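Local atomic coordinates of hemolysin-related protein (PDB entry 6MLT), a protein that is secreted into the Vibrio cholerae biofilm matrix, binds metal ions and probably binds carbohydrate, consistent with a role in biofilm adhesion. Residues S280-K285 / V478-F483; Q309-E314 / N335-S340; D327-N332 / L408-W413; I488-V493 / M499-G504. All blocks are in the same frame, centred on the assembly; numbering follows the deposited sequence.

Interaction 1. Residues S280-K285 / V478-F483; sequences SSFLGK and VSAYDF. With NA (sodium ion), chain H.
S280 and A480 mark the nearest backbone approach, with 7.3 Å between their CA atoms; no hydrogen bond joins the two segments, which meet through side chains. They illustrate how neighbouring blades of a β-propeller are joined: S280-K285 leaves strand 277-279 of one blade and turns a corner at S280, whereas V478-F483 carries the first strand of the next. An inverse γ-turn centred on S281 bends the first segment sharply, so that F282 follows close behind S280.

F282 does most of the touching. Its CG lies beside the backbone N and anti to the carbonyl carbon (chi1 -70°), which swings the far end of the ring across to the other blade. There the CE1 atom of F282 comes within 3.6 Å of the CB atom of A480, and CZ of F282 is equally close to that methyl group, which meets the ring obliquely. On one face of the same ring sits the CB atom of S280, 3.7 Å above the plane and displaced toward the rim. S280 also points its CB at A480, but only loosely, at 4.3 Å between the two CB atoms. Its hydroxyl OG instead hydrogen-bonds to D489. Outside the segments the phenyl ring meets V446, M455 and V491, so it sits among apolar neighbours, with the S280-D489 bond as a polar link beside it.

Beyond Y481 the chain leaves the strand and enters a metal-binding loop. T484, D486, I488 and E490 complete the sodium site to which D482, its CG anti to the backbone N (chi1 178°), contributes OD1 at 2.3 Å from the ion.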
loop_
_atom_site.group_PDB
_atom_site.type_symbol
_atom_site.label_atom_id
_atom_site.label_comp_id
_atom_site.label_asym_id
_atom_site.label_seq_id
_atom_site.Cartn_x
_atom_site.Cartn_y
_atom_site.Cartn_z
ATOM N N SER A 280 -5.093 -0.806 5.458
ATOM C CA SER A 280 -3.860 -1.111 6.177
ATOM C C SER A 280 -4.088 -2.271 7.138
ATOM O O SER A 280 -5.170 -2.864 7.197
ATOM C CB SER A 280 -3.355 0.121 6.925
ATOM O OG SER A 280 -1.982 -0.016 7.217
ATOM N N SER A 281 -3.028 -2.606 7.873
ATOM C CA SER A 281 -3.080 -3.619 8.929
ATOM C C SER A 281 -3.692 -2.973 10.167
ATOM O O SER A 281 -2.999 -2.481 11.060
ATOM C CB SER A 281 -1.686 -4.170 9.218
ATOM O OG SER A 281 -1.113 -4.754 8.065
ATOM N N PHE A 282 -5.026 -2.963 10.202
ATOM C CA PHE A 282 -5.787 -2.344 11.279
ATOM C C PHE A 282 -6.289 -3.340 12.313
ATOM O O PHE A 282 -6.546 -2.951 13.457
ATOM C CB PHE A 282 -7.022 -1.625 10.724
ATOM C CG PHE A 282 -6.733 -0.389 9.924
ATOM C CD1 PHE A 282 -6.115 0.701 10.504
ATOM C CD2 PHE A 282 -7.160 -0.287 8.608
ATOM C CE1 PHE A 282 -5.885 1.856 9.776
ATOM C CE2 PHE A 282 -6.933 0.871 7.877
ATOM C CZ PHE A 282 -6.300 1.941 8.468
ATOM N N LEU A 283 -6.495 -4.590 11.916
ATOM C CA LEU A 283 -7.155 -5.582 12.749
ATOM C C LEU A 283 -6.177 -6.546 13.404
ATOM O O LEU A 283 -6.595 -7.388 14.202
ATOM C CB LEU A 283 -8.171 -6.367 11.912
ATOM C CG LEU A 283 -9.125 -5.519 11.066
ATOM C CD1 LEU A 283 -10.151 -6.418 10.376
ATOM C CD2 LEU A 283 -9.812 -4.476 11.924
ATOM N N GLY A 284 -4.896 -6.430 13.096
ATOM C CA GLY A 284 -3.886 -7.304 13.657
ATOM C C GLY A 284 -2.567 -7.022 12.977
ATOM O O GLY A 284 -2.493 -6.297 11.983
ATOM N N LYS A 285 -1.511 -7.588 13.545
ATOM C CA LYS A 285 -0.206 -7.459 12.919
ATOM C C LYS A 285 -0.149 -8.347 11.677
ATOM O O LYS A 285 -0.777 -9.405 11.639
ATOM C CB LYS A 285 0.902 -7.846 13.898
ATOM N N VAL A 478 -9.321 10.222 5.824
ATOM C CA VAL A 478 -8.693 9.529 6.937
ATOM C C VAL A 478 -7.306 9.105 6.476
ATOM O O VAL A 478 -7.017 9.043 5.279
ATOM C CB VAL A 478 -9.501 8.295 7.388
ATOM C CG1 VAL A 478 -10.865 8.716 7.922
ATOM C CG2 VAL A 478 -9.664 7.312 6.234
ATOM N N SER A 479 -6.441 8.809 7.444
ATOM C CA SER A 479 -5.148 8.200 7.162
ATOM C C SER A 479 -4.834 7.225 8.288
ATOM O O SER A 479 -5.620 7.055 9.224
ATOM C CB SER A 479 -4.049 9.257 7.004
ATOM O OG SER A 479 -3.785 9.893 8.237
ATOM N N ALA A 480 -3.673 6.584 8.193
ATOM C CA ALA A 480 -3.304 5.523 9.120
ATOM C C ALA A 480 -1.862 5.704 9.567
ATOM O O ALA A 480 -1.016 6.185 8.807
ATOM C CB ALA A 480 -3.470 4.144 8.480
ATOM N N TYR A 481 -1.591 5.300 10.806
ATOM C CA TYR A 481 -0.244 5.303 11.360
ATOM C C TYR A 481 -0.249 4.512 12.665
ATOM O O TYR A 481 -1.235 4.526 13.409
ATOM C CB TYR A 481 0.268 6.730 11.606
ATOM C CG TYR A 481 1.576 6.754 12.371
ATOM C CD1 TYR A 481 2.726 6.185 11.831
ATOM C CD2 TYR A 481 1.659 7.320 13.639
ATOM C CE1 TYR A 481 3.923 6.175 12.534
ATOM C CE2 TYR A 481 2.855 7.321 14.352
ATOM C CZ TYR A 481 3.980 6.743 13.795
ATOM O OH TYR A 481 5.169 6.737 14.489
ATOM N N ASP A 482 0.867 3.831 12.934
ATOM C CA ASP A 482 1.048 3.044 14.158
ATOM C C ASP A 482 1.717 3.932 15.200
ATOM O O ASP A 482 2.941 3.960 15.331
ATOM C CB ASP A 482 1.878 1.794 13.875
ATOM C CG ASP A 482 2.136 0.965 15.119
ATOM O OD1 ASP A 482 1.475 1.203 16.155
ATOM O OD2 ASP A 482 3.015 0.083 15.069
ATOM N N PHE A 483 0.896 4.672 15.951
ATOM C CA PHE A 483 1.406 5.500 17.042
ATOM C C PHE A 483 1.981 4.652 18.170
ATOM O O PHE A 483 2.991 5.024 18.780
ATOM C CB PHE A 483 0.292 6.380 17.612
ATOM C CG PHE A 483 -0.100 7.526 16.737
ATOM C CD1 PHE A 483 0.616 8.708 16.763
ATOM C CD2 PHE A 483 -1.221 7.442 15.927
ATOM C CE1 PHE A 483 0.239 9.778 15.969
ATOM C CE2 PHE A 483 -1.602 8.504 15.136
ATOM C CZ PHE A 483 -0.872 9.675 15.156
HETATM NA NA NA H . -0.569 0.650 16.934
#

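Interaction 2. Residues Q309-E314 / N335-S340; sequences QRVLAE and NMIGGS
Q309 and I337 cross obliquely, the flat amide of the glutamine laid against the branched end of the isoleucine. Both methyl groups of I337 lie on the same side of the amide plane: CD1 of I337 approaches NE2 of Q309 at 3.5 Å, and CG2 of I337 comes to 3.6 Å from OE1 of Q309. No hydrogen bond is involved, so the amide serves here as a flat lid over a hydrocarbon. The fork that makes this possible follows from the first torsion of I337, which puts CG2 anti to the backbone N and CG1 beside it (chi1 -50°).

V311 approaches the same isoleucine differently. The two side chains run past each other in opposite directions, and CG2 of V311 touches CG1 of I337 at 3.8 Å. The amide thus covers CD1 and CG2 of I337, while the buried valine meets CG1, and V412, from the strand beside V311, also packs against the isoleucine.

Strand 309-312 and strand 336-338 are each the outermost strand of a separate four-stranded antiparallel sheet. Two sheets meeting through side chains in this way belong to the β-prism fold, in which three such sheets form the faces of a prism.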
loop_
_atom_site.group_PDB
_atom_site.type_symbol
_atom_site.label_atom_id
_atom_site.label_comp_id
_atom_site.label_asym_id
_atom_site.label_seq_id
_atom_site.Cartn_x
_atom_site.Cartn_y
_atom_site.Cartn_z
ATOM N N GLN A 309 18.654 -31.138 6.044
ATOM C CA GLN A 309 18.565 -29.800 5.465
ATOM C C GLN A 309 17.106 -29.443 5.232
ATOM O O GLN A 309 16.359 -30.222 4.632
ATOM C CB GLN A 309 19.351 -29.710 4.153
ATOM C CG GLN A 309 20.820 -30.093 4.301
ATOM C CD GLN A 309 21.606 -29.943 3.013
ATOM O OE1 GLN A 309 22.151 -30.914 2.487
ATOM N NE2 GLN A 309 21.679 -28.720 2.504
ATOM N N ARG A 310 16.707 -28.263 5.696
ATOM C CA ARG A 310 15.317 -27.840 5.624
ATOM C C ARG A 310 15.014 -27.191 4.281
ATOM O O ARG A 310 15.769 -26.342 3.802
ATOM C CB ARG A 310 14.989 -26.856 6.749
ATOM C CG ARG A 310 13.538 -26.382 6.750
ATOM C CD ARG A 310 13.265 -25.391 7.877
ATOM N NE ARG A 310 13.931 -24.110 7.655
ATOM C CZ ARG A 310 13.870 -23.079 8.491
ATOM N NH1 ARG A 310 13.167 -23.168 9.614
ATOM N NH2 ARG A 310 14.511 -21.953 8.204
ATOM N N VAL A 311 13.884 -27.575 3.697
ATOM C CA VAL A 311 13.422 -27.042 2.422
ATOM C C VAL A 311 12.003 -26.541 2.631
ATOM O O VAL A 311 11.083 -27.340 2.836
ATOM C CB VAL A 311 13.470 -28.090 1.299
ATOM C CG1 VAL A 311 12.888 -27.527 0.007
ATOM C CG2 VAL A 311 14.889 -28.562 1.078
ATOM N N LEU A 312 11.820 -25.228 2.564
ATOM C CA LEU A 312 10.509 -24.617 2.709
ATOM C C LEU A 312 9.946 -24.300 1.334
ATOM O O LEU A 312 10.672 -23.854 0.444
ATOM C CB LEU A 312 10.589 -23.341 3.555
ATOM C CG LEU A 312 11.084 -23.507 4.995
ATOM C CD1 LEU A 312 11.222 -22.148 5.670
ATOM C CD2 LEU A 312 10.155 -24.413 5.800
ATOM N N ALA A 313 8.647 -24.535 1.165
ATOM C CA ALA A 313 8.002 -24.264 -0.107
ATOM C C ALA A 313 7.951 -22.762 -0.362
ATOM O O ALA A 313 7.669 -21.971 0.542
ATOM C CB ALA A 313 6.594 -24.851 -0.115
ATOM N N GLU A 314 8.251 -22.367 -1.596
ATOM C CA GLU A 314 8.122 -20.986 -2.038
ATOM C C GLU A 314 6.958 -20.882 -3.010
ATOM O O GLU A 314 6.815 -21.719 -3.908
ATOM C CB GLU A 314 9.404 -20.496 -2.709
ATOM C CG GLU A 314 10.529 -20.192 -1.742
ATOM C CD GLU A 314 11.828 -19.867 -2.453
ATOM O OE1 GLU A 314 11.818 -19.767 -3.700
ATOM O OE2 GLU A 314 12.860 -19.718 -1.767
ATOM N N ASN A 335 17.992 -24.458 -6.282
ATOM C CA ASN A 335 18.458 -24.713 -4.916
ATOM C C ASN A 335 17.869 -26.041 -4.456
ATOM O O ASN A 335 16.913 -26.071 -3.676
ATOM C CB ASN A 335 18.055 -23.564 -3.972
ATOM C CG ASN A 335 18.507 -22.209 -4.476
ATOM O OD1 ASN A 335 19.642 -21.795 -4.246
ATOM N ND2 ASN A 335 17.615 -21.510 -5.170
ATOM N N MET A 336 18.451 -27.141 -4.928
ATOM C CA MET A 336 17.899 -28.466 -4.690
ATOM C C MET A 336 18.871 -29.324 -3.894
ATOM O O MET A 336 20.077 -29.333 -4.158
ATOM C CB MET A 336 17.549 -29.146 -6.013
ATOM C CG MET A 336 16.460 -28.404 -6.766
ATOM S SD MET A 336 15.827 -29.355 -8.129
ATOM C CE MET A 336 14.715 -30.479 -7.278
ATOM N N ILE A 337 18.325 -30.057 -2.931
ATOM C CA ILE A 337 19.090 -30.956 -2.076
ATOM C C ILE A 337 18.993 -32.352 -2.667
ATOM O O ILE A 337 17.898 -32.912 -2.762
ATOM C CB ILE A 337 18.554 -30.937 -0.637
ATOM C CG1 ILE A 337 18.409 -29.493 -0.144
ATOM C CG2 ILE A 337 19.445 -31.752 0.277
ATOM C CD1 ILE A 337 19.651 -28.643 -0.316
ATOM N N GLY A 338 20.131 -32.918 -3.045
ATOM C CA GLY A 338 20.178 -34.254 -3.584
ATOM C C GLY A 338 21.125 -34.329 -4.761
ATOM O O GLY A 338 21.922 -33.424 -5.009
ATOM N N GLY A 339 21.027 -35.431 -5.490
ATOM C CA GLY A 339 21.873 -35.674 -6.635
ATOM C C GLY A 339 21.501 -34.792 -7.816
ATOM O O GLY A 339 20.610 -33.942 -7.759
ATOM N N SER A 340 22.214 -35.015 -8.917
ATOM C CA SER A 340 22.097 -34.167 -10.095
ATOM C C SER A 340 21.155 -34.726 -11.160
ATOM O O SER A 340 20.895 -34.031 -12.149
ATOM C CB SER A 340 23.482 -33.952 -10.717
ATOM O OG SER A 340 24.101 -35.196 -10.995
#

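Interaction 3. Residues D327-N332 / L408-W413; sequences DAIGAN and LGMNVW
I329 reaches from strand 326-330 toward M410 and V412 on strand 405-413, and its atoms meet them in turn. The CB atom already touches the other sheet, 4.1 Å from CG2 of V412. The short branch, CG2 of I329, lies anti to the backbone N and stays near the same methyl group, at 4.2 Å from CG2 of V412. CG1 acts mainly as a spacer: it lies beside the backbone N, and the nearly straight second torsion (chi2 169°) carries the terminal CD1 onward. That tip has two neighbours, being 4.2 Å from CG2 of V412 and 3.8 Å from CE of M410.

The methionine and the isoleucine cross at about a right angle. M410 is extended as far as SD and then bends at its last torsion (chi3 60°), which leaves both CE and SD beside the isoleucine tip. V412 answers from the other position two residues along the strand, so I329 reaches across to both.

These are two faces of the β-prism, with the CA atoms of I329 and V412 7.3 Å apart. Each strand takes its backbone hydrogen bonds within its own sheet, as I329 does with I337. M410 also packs on L318, V429 and F431, and V412 on V311, extending the buried interior. Since every touching group is a carbon or a thioether and no hydrogen bond crosses, cohesion here probably comes mainly from dispersion and the exclusion of water, forces that ask for close fit but impose little direction.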
loop_
_atom_site.group_PDB
_atom_site.type_symbol
_atom_site.label_atom_id
_atom_site.label_comp_id
_atom_site.label_asym_id
_atom_site.label_seq_id
_atom_site.Cartn_x
_atom_site.Cartn_y
_atom_site.Cartn_z
ATOM N N ASP A 327 15.480 -38.031 -6.498
ATOM C CA ASP A 327 16.876 -37.623 -6.588
ATOM C C ASP A 327 17.183 -36.327 -5.859
ATOM O O ASP A 327 18.239 -36.223 -5.232
ATOM C CB ASP A 327 17.278 -37.494 -8.056
ATOM C CG ASP A 327 17.167 -38.815 -8.780
ATOM O OD1 ASP A 327 17.790 -39.796 -8.308
ATOM O OD2 ASP A 327 16.422 -38.886 -9.775
ATOM N N ALA A 328 16.295 -35.339 -5.915
ATOM C CA ALA A 328 16.578 -34.071 -5.261
ATOM C C ALA A 328 15.278 -33.326 -5.008
ATOM O O ALA A 328 14.295 -33.488 -5.736
ATOM C CB ALA A 328 17.528 -33.207 -6.093
ATOM N N ILE A 329 15.294 -32.503 -3.963
ATOM C CA ILE A 329 14.139 -31.712 -3.560
ATOM C C ILE A 329 14.626 -30.312 -3.225
ATOM O O ILE A 329 15.653 -30.150 -2.560
ATOM C CB ILE A 329 13.411 -32.335 -2.352
ATOM C CG1 ILE A 329 12.896 -33.728 -2.702
ATOM C CG2 ILE A 329 12.259 -31.440 -1.901
ATOM C CD1 ILE A 329 12.396 -34.505 -1.494
ATOM N N GLY A 330 13.888 -29.300 -3.677
ATOM C CA GLY A 330 14.257 -27.930 -3.364
ATOM C C GLY A 330 13.057 -27.017 -3.478
ATOM O O GLY A 330 11.988 -27.415 -3.941
ATOM N N ALA A 331 13.242 -25.772 -3.023
ATOM C CA ALA A 331 12.187 -24.780 -3.194
ATOM C C ALA A 331 12.004 -24.431 -4.662
ATOM O O ALA A 331 10.888 -24.124 -5.096
ATOM C CB ALA A 331 12.501 -23.525 -2.381
ATOM N N ASN A 332 13.082 -24.492 -5.437
ATOM C CA ASN A 332 13.035 -24.265 -6.873
ATOM C C ASN A 332 14.159 -25.071 -7.507
ATOM O O ASN A 332 14.982 -25.678 -6.817
ATOM C CB ASN A 332 13.165 -22.775 -7.199
ATOM C CG ASN A 332 14.396 -22.162 -6.585
ATOM O OD1 ASN A 332 15.520 -22.486 -6.971
ATOM N ND2 ASN A 332 14.196 -21.275 -5.619
ATOM N N LEU A 408 4.034 -27.300 4.404
ATOM C CA LEU A 408 4.816 -26.085 4.222
ATOM C C LEU A 408 6.254 -26.325 3.788
ATOM O O LEU A 408 6.904 -25.381 3.327
ATOM C CB LEU A 408 4.840 -25.272 5.521
ATOM C CG LEU A 408 3.489 -24.811 6.060
ATOM C CD1 LEU A 408 3.687 -24.045 7.360
ATOM C CD2 LEU A 408 2.747 -23.960 5.035
ATOM N N GLY A 409 6.771 -27.535 3.951
ATOM C CA GLY A 409 8.132 -27.821 3.535
ATOM C C GLY A 409 8.522 -29.234 3.912
ATOM O O GLY A 409 7.681 -30.045 4.312
ATOM N N MET A 410 9.817 -29.519 3.780
ATOM C CA MET A 410 10.350 -30.831 4.117
ATOM C C MET A 410 11.762 -30.682 4.664
ATOM O O MET A 410 12.499 -29.773 4.278
ATOM C CB MET A 410 10.384 -31.765 2.899
ATOM C CG MET A 410 9.038 -32.009 2.224
ATOM S SD MET A 410 9.187 -33.022 0.726
ATOM C CE MET A 410 9.888 -34.528 1.389
ATOM N N ASN A 411 12.132 -31.581 5.571
ATOM C CA ASN A 411 13.536 -31.836 5.861
ATOM C C ASN A 411 14.005 -32.954 4.940
ATOM O O ASN A 411 13.291 -33.940 4.729
ATOM C CB ASN A 411 13.745 -32.217 7.326
ATOM C CG ASN A 411 13.543 -31.045 8.271
ATOM O OD1 ASN A 411 13.859 -29.905 7.941
ATOM N ND2 ASN A 411 13.010 -31.327 9.454
ATOM N N VAL A 412 15.195 -32.781 4.368
ATOM C CA VAL A 412 15.709 -33.668 3.330
ATOM C C VAL A 412 17.105 -34.125 3.730
ATOM O O VAL A 412 17.950 -33.303 4.100
ATOM C CB VAL A 412 15.736 -32.967 1.958
ATOM C CG1 VAL A 412 16.253 -33.901 0.871
ATOM C CG2 VAL A 412 14.341 -32.448 1.602
ATOM N N TRP A 413 17.335 -35.433 3.675
ATOM C CA TRP A 413 18.643 -36.031 3.913
ATOM C C TRP A 413 19.150 -36.618 2.604
ATOM O O TRP A 413 18.439 -37.402 1.963
ATOM C CB TRP A 413 18.572 -37.150 4.954
ATOM C CG TRP A 413 18.329 -36.751 6.389
ATOM C CD1 TRP A 413 19.237 -36.775 7.412
ATOM C CD2 TRP A 413 17.092 -36.313 6.964
ATOM N NE1 TRP A 413 18.644 -36.370 8.582
ATOM C CE2 TRP A 413 17.327 -36.081 8.336
ATOM C CE3 TRP A 413 15.810 -36.094 6.454
ATOM C CZ2 TRP A 413 16.333 -35.631 9.197
ATOM C CZ3 TRP A 413 14.825 -35.654 7.307
ATOM C CH2 TRP A 413 15.088 -35.426 8.663
#

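Interaction 4. Residues I488-V493 / M499-G504; sequences IDEVLV and MRILDG. With NA (sodium ion), chain H.
The β-hairpin of strands 490-494 and 498-502, within one propeller blade, pairs V491 with L502 and V493 with R500 as hydrogen-bonded antiparallel partners. V491 N gives a nearly straight bond to L502 O (2.9 Å, 173°), and L502 N returns one to V491 O at 2.8 Å. V493 and R500 repeat the exchange. Between them L492 and I501 form the non-hydrogen-bonded pair.

On the face carrying V493 and L502, CG1 of V493 meets CD1 of L502 at 3.8 Å, the two side chains at about a right angle. On the other, the bent M499 chain (chi2 -83°) brings CE to 3.8 Å from CB of L492.

At the mouth of the hairpin is the sodium site. I488 O binds the ion at 2.2 Å and E490 OE2 at 2.3 Å, with E490 OE1 a longer ligand at 2.9 Å. One water donates to D489 O and E490 OE2 and accepts from G504 N, tying the metal loop to the turn that follows the second strand; another links E490 OE2 to OD1 of D503, whose main polar partner is T506.

Strands 478-481 and 509-514 flank the hairpin within the sheet, while L492 and M499 pack against strand 536-541 of another sheet.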
loop_
_atom_site.group_PDB
_atom_site.type_symbol
_atom_site.label_atom_id
_atom_site.label_comp_id
_atom_site.label_asym_id
_atom_site.label_seq_id
_atom_site.Cartn_x
_atom_site.Cartn_y
_atom_site.Cartn_z
ATOM N N ILE A 488 0.298 -2.500 14.580
ATOM C CA ILE A 488 -1.074 -2.331 14.109
ATOM C C ILE A 488 -1.349 -0.839 13.967
ATOM O O ILE A 488 -1.125 -0.071 14.907
ATOM C CB ILE A 488 -2.081 -2.985 15.074
ATOM C CG1 ILE A 488 -1.711 -4.458 15.300
ATOM C CG2 ILE A 488 -3.509 -2.852 14.530
ATOM C CD1 ILE A 488 -2.604 -5.179 16.300
ATOM N N ASP A 489 -1.837 -0.430 12.797
ATOM C CA ASP A 489 -2.099 0.981 12.551
ATOM C C ASP A 489 -3.317 1.446 13.340
ATOM O O ASP A 489 -4.303 0.716 13.484
ATOM C CB ASP A 489 -2.337 1.240 11.062
ATOM C CG ASP A 489 -1.043 1.337 10.250
ATOM O OD1 ASP A 489 0.060 1.235 10.831
ATOM O OD2 ASP A 489 -1.139 1.524 9.015
ATOM N N GLU A 490 -3.222 2.664 13.868
ATOM C CA GLU A 490 -4.367 3.439 14.309
ATOM C C GLU A 490 -4.914 4.254 13.132
ATOM O O GLU A 490 -4.276 4.390 12.085
ATOM C CB GLU A 490 -3.975 4.356 15.476
ATOM C CG GLU A 490 -3.811 3.647 16.826
ATOM C CD GLU A 490 -2.533 2.815 16.950
ATOM O OE1 GLU A 490 -1.428 3.367 16.743
ATOM O OE2 GLU A 490 -2.631 1.605 17.261
ATOM N N VAL A 491 -6.120 4.791 13.316
ATOM C CA VAL A 491 -6.810 5.588 12.311
ATOM C C VAL A 491 -6.793 7.049 12.737
ATOM O O VAL A 491 -7.080 7.379 13.896
ATOM C CB VAL A 491 -8.266 5.118 12.117
ATOM C CG1 VAL A 491 -8.903 5.840 10.929
ATOM C CG2 VAL A 491 -8.328 3.610 11.942
ATOM N N LEU A 492 -6.481 7.926 11.787
ATOM C CA LEU A 492 -6.489 9.365 12.005
ATOM C C LEU A 492 -7.692 9.938 11.276
ATOM O O LEU A 492 -7.833 9.740 10.067
ATOM C CB LEU A 492 -5.202 10.016 11.500
ATOM C CG LEU A 492 -3.894 9.625 12.181
ATOM C CD1 LEU A 492 -3.419 8.252 11.725
ATOM C CD2 LEU A 492 -2.846 10.674 11.881
ATOM N N VAL A 493 -8.554 10.637 12.016
ATOM C CA VAL A 493 -9.833 11.104 11.505
ATOM C C VAL A 493 -10.013 12.569 11.884
ATOM O O VAL A 493 -9.380 13.084 12.806
ATOM C CB VAL A 493 -11.019 10.266 12.040
ATOM C CG1 VAL A 493 -10.770 8.782 11.818
ATOM C CG2 VAL A 493 -11.274 10.552 13.518
ATOM N N MET A 499 -9.732 16.648 15.512
ATOM C CA MET A 499 -8.961 15.548 14.959
ATOM C C MET A 499 -8.842 14.486 16.043
ATOM O O MET A 499 -8.657 14.814 17.216
ATOM C CB MET A 499 -7.578 16.028 14.501
ATOM C CG MET A 499 -6.668 14.933 13.950
ATOM S SD MET A 499 -5.785 14.020 15.248
ATOM C CE MET A 499 -5.128 12.657 14.287
ATOM N N ARG A 500 -9.001 13.219 15.661
ATOM C CA ARG A 500 -8.946 12.140 16.634
ATOM C C ARG A 500 -8.131 10.971 16.102
ATOM O O ARG A 500 -7.989 10.779 14.890
ATOM C CB ARG A 500 -10.356 11.663 17.022
ATOM C CG ARG A 500 -11.152 12.710 17.803
ATOM C CD ARG A 500 -12.531 12.198 18.174
ATOM N NE ARG A 500 -13.358 11.966 16.996
ATOM C CZ ARG A 500 -14.508 11.299 17.004
ATOM N NH1 ARG A 500 -14.972 10.784 18.135
ATOM N NH2 ARG A 500 -15.193 11.136 15.874
ATOM N N ILE A 501 -7.596 10.197 17.039
ATOM C CA ILE A 501 -6.896 8.950 16.757
ATOM C C ILE A 501 -7.756 7.813 17.284
ATOM O O ILE A 501 -8.153 7.819 18.457
ATOM C CB ILE A 501 -5.502 8.930 17.402
ATOM C CG1 ILE A 501 -4.678 10.123 16.916
ATOM C CG2 ILE A 501 -4.783 7.602 17.103
ATOM C CD1 ILE A 501 -3.414 10.349 17.734
ATOM N N LEU A 502 -8.049 6.844 16.421
ATOM C CA LEU A 502 -8.916 5.723 16.755
ATOM C C LEU A 502 -8.133 4.414 16.727
ATOM O O LEU A 502 -7.288 4.195 15.851
ATOM C CB LEU A 502 -10.090 5.626 15.786
ATOM C CG LEU A 502 -10.909 6.906 15.571
ATOM C CD1 LEU A 502 -12.062 6.644 14.617
ATOM C CD2 LEU A 502 -11.430 7.458 16.902
ATOM N N ASP A 503 -8.445 3.538 17.673
ATOM C CA ASP A 503 -7.851 2.210 17.696
ATOM C C ASP A 503 -8.293 1.433 16.461
ATOM O O ASP A 503 -9.476 1.424 16.107
ATOM C CB ASP A 503 -8.269 1.486 18.972
ATOM C CG ASP A 503 -7.734 0.072 19.046
ATOM O OD1 ASP A 503 -6.502 -0.100 19.139
ATOM O OD2 ASP A 503 -8.554 -0.867 19.013
ATOM N N GLY A 504 -7.333 0.791 15.795
ATOM C CA GLY A 504 -7.647 0.085 14.562
ATOM C C GLY A 504 -8.619 -1.058 14.763
ATOM O O GLY A 504 -9.499 -1.291 13.931
HETATM NA NA NA H . -0.569 0.650 16.934
HETATM O O HOH W 1 -4.509 0.096 16.069
HETATM O O HOH W 2 -4.077 0.866 19.510
#

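From the N terminus, residues 280-285 come first, and interaction 1 is completed only at 478-483, so its long excursion holds the whole β-prism. Within that excursion interactions 2 and 3 cross: 309-314 opens, 327-332 follows, 335-340 completes interaction 2 and 408-413 completes interaction 3. The two lie with centres about 4 Å apart and together join the same pair of prism sheets, about 37 Å from the centre of interaction 1. Interaction 4 comes last, in series, as a short hairpin beside interaction 1; strands 478-481 and 490-494 are neighbours in one propeller blade, and both contacts reach the same sodium ion.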